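PDB 4ERR: autotransporter adhesin, which is represented here by a MARTX effector membrane localization domain that probably directs the attached effector to the host cell membrane. Local coordinates for residues B[29-32]-B[33-36]. Numbering follows the deposited sequence. Where two conformers were deposited one is given.
Sequences LDQL and DLVH
Asp33, Leu34, Val35 and His36 each give their backbone N-H to the carbonyl oxygen four residues back, from Leu29 to Leu32, in two unbroken alpha-helical turns near the C-terminal end of helix 7-37. The shortest of the four bonds, Val35 N to Gln31 O, is 2.9 Å, with an N-H...O angle of 155°. One turn apart, the Leu32 and His36 side chains run alongside each other in the same direction. CD1 of Leu32 packs 3.8 Å from NE2 of the His36 imidazole, and CD2 of His36 comes within 3.3 Å of Leu32 O; His36 NE2 is hydrogen-bonded to Phe5 O of the second subunit. In this four-helical-bundle membrane localization domain, helix 41-60 of the same chain packs against Leu32 through Leu50 and against Val35 through Ala46 and Ser47, while the second subunit reaches the same two residues with Phe5 and Ile4. CG of Gln31 stands anti to the backbone N (chi1 -172°), and the bend at chi2 brings the amide OE1 3.7 Å from Leu34 CD1, the Gln31 chain running roughly perpendicular to that of Leu34; Gln31 NE2 is hydrogen-bonded to Ala46 O. A water donates to both Asp30 OD1 (3.0 Å) and Asp33 OD2 (2.9 Å), probably screening their like charges; Gln26 NE2 also holds Asp30 OD1.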
ATOM      1  N   LEU B  29     -12.962  -4.631   6.951  0.50 20.11           N
ATOM      2  CA  LEU B  29     -14.165  -4.018   6.357  0.50 20.55           C
ATOM      3  C   LEU B  29     -15.462  -4.710   6.800  0.50 21.09           C
ATOM      4  O   LEU B  29     -16.488  -4.057   7.063  0.50 21.24           O
ATOM      5  CB  LEU B  29     -14.075  -4.052   4.837  0.50 21.06           C
ATOM      6  CG  LEU B  29     -12.987  -3.221   4.135  0.50 19.66           C
ATOM      7  CD1 LEU B  29     -12.960  -3.542   2.649  0.50 19.99           C
ATOM      8  CD2 LEU B  29     -13.177  -1.716   4.354  0.50 21.60           C
ATOM      9  N   ASP B  30     -15.417  -6.033   6.855  1.00 20.81           N
ATOM     10  CA  ASP B  30     -16.567  -6.811   7.295  1.00 22.19           C
ATOM     11  C   ASP B  30     -16.859  -6.576   8.771  1.00 21.76           C
ATOM     12  O   ASP B  30     -18.003  -6.422   9.164  1.00 23.45           O
ATOM     13  CB  ASP B  30     -16.354  -8.290   6.996  1.00 22.64           C
ATOM     14  CG  ASP B  30     -16.354  -8.605   5.486  1.00 26.83           C
ATOM     15  OD1 ASP B  30     -16.655  -7.717   4.633  1.00 28.52           O
ATOM     16  OD2 ASP B  30     -16.060  -9.755   5.168  1.00 31.44           O
ATOM     17  N   GLN B  31     -15.819  -6.501   9.588  1.00 21.18           N
ATOM     18  CA  GLN B  31     -16.006  -6.253  11.014  1.00 21.48           C
ATOM     19  C   GLN B  31     -16.491  -4.824  11.281  1.00 21.52           C
ATOM     20  O   GLN B  31     -17.310  -4.589  12.196  1.00 22.68           O
ATOM     21  CB  GLN B  31     -14.718  -6.517  11.762  1.00 21.27           C
ATOM     22  CG  GLN B  31     -14.882  -6.470  13.263  1.00 21.27           C
ATOM     23  CD  GLN B  31     -15.754  -7.597  13.811  1.00 24.30           C
ATOM     24  OE1 GLN B  31     -15.845  -8.702  13.232  1.00 28.61           O
ATOM     25  NE2 GLN B  31     -16.397  -7.325  14.943  1.00 27.03           N
ATOM     26  N   LEU B  32     -16.023  -3.873  10.472  1.00 21.22           N
ATOM     27  CA  LEU B  32     -16.493  -2.495  10.584  1.00 22.06           C
ATOM     28  C   LEU B  32     -17.993  -2.408  10.277  1.00 23.16           C
ATOM     29  O   LEU B  32     -18.734  -1.705  10.967  1.00 23.52           O
ATOM     30  CB  LEU B  32     -15.664  -1.591   9.663  1.00 21.42           C
ATOM     31  CG  LEU B  32     -16.001  -0.104   9.659  1.00 20.99           C
ATOM     32  CD1 LEU B  32     -15.847   0.443  11.083  1.00 23.24           C
ATOM     33  CD2 LEU B  32     -15.059   0.656   8.713  1.00 21.15           C
ATOM     34  N   ASP B  33     -18.452  -3.121   9.254  1.00 24.33           N
ATOM     35  CA  ASP B  33     -19.882  -3.165   8.980  1.00 25.45           C
ATOM     36  C   ASP B  33     -20.635  -3.762  10.172  1.00 26.76           C
ATOM     37  O   ASP B  33     -21.685  -3.248  10.528  1.00 27.70           O
ATOM     38  CB  ASP B  33     -20.176  -3.946   7.697  1.00 25.97           C
ATOM     39  CG  ASP B  33     -20.111  -3.093   6.447  1.00 29.06           C
ATOM     40  OD1 ASP B  33     -20.463  -1.882   6.474  1.00 33.10           O
ATOM     41  OD2 ASP B  33     -19.754  -3.663   5.423  1.00 35.75           O
ATOM     42  N   LEU B  34     -20.091  -4.821  10.801  1.00 25.91           N
ATOM     43  CA  LEU B  34     -20.746  -5.388  12.014  1.00 25.96           C
ATOM     44  C   LEU B  34     -20.864  -4.345  13.128  1.00 27.11           C
ATOM     45  O   LEU B  34     -21.906  -4.254  13.782  1.00 27.85           O
ATOM     46  CB  LEU B  34     -20.044  -6.648  12.541  1.00 26.31           C
ATOM     47  CG  LEU B  34     -20.138  -7.856  11.596  1.00 26.65           C
ATOM     48  CD1 LEU B  34     -19.444  -9.051  12.248  1.00 27.26           C
ATOM     49  CD2 LEU B  34     -21.603  -8.192  11.239  1.00 31.15           C
ATOM     50  N   VAL B  35     -19.807  -3.545  13.331  1.00 25.37           N
ATOM     51  CA  VAL B  35     -19.841  -2.500  14.348  1.00 26.36           C
ATOM     52  C   VAL B  35     -21.044  -1.562  14.086  1.00 26.23           C
ATOM     53  O   VAL B  35     -21.826  -1.285  14.985  1.00 28.90           O
ATOM     54  CB  VAL B  35     -18.511  -1.688  14.403  1.00 25.23           C
ATOM     55  CG1 VAL B  35     -18.681  -0.447  15.268  1.00 26.16           C
ATOM     56  CG2 VAL B  35     -17.314  -2.560  14.910  1.00 24.68           C
ATOM     57  N   HIS B  36     -21.217  -1.110  12.845  1.00 25.77           N
ATOM     58  CA  HIS B  36     -22.294  -0.176  12.541  1.00 27.03           C
ATOM     59  C   HIS B  36     -23.679  -0.789  12.499  1.00 28.67           C
ATOM     60  O   HIS B  36     -24.667  -0.082  12.673  1.00 31.12           O
ATOM     61  CB  HIS B  36     -21.983   0.573  11.249  1.00 26.67           C
ATOM     62  CG  HIS B  36     -20.841   1.535  11.385  1.00 27.94           C
ATOM     63  ND1 HIS B  36     -20.941   2.689  12.134  1.00 32.32           N
ATOM     64  CD2 HIS B  36     -19.585   1.533  10.860  1.00 28.74           C
ATOM     65  CE1 HIS B  36     -19.797   3.353  12.066  1.00 32.77           C
ATOM     66  NE2 HIS B  36     -18.959   2.673  11.310  1.00 28.66           N
TER
HETATM   67  O   HOH W   1     -17.421  -4.821   4.145  0.50 32.86           O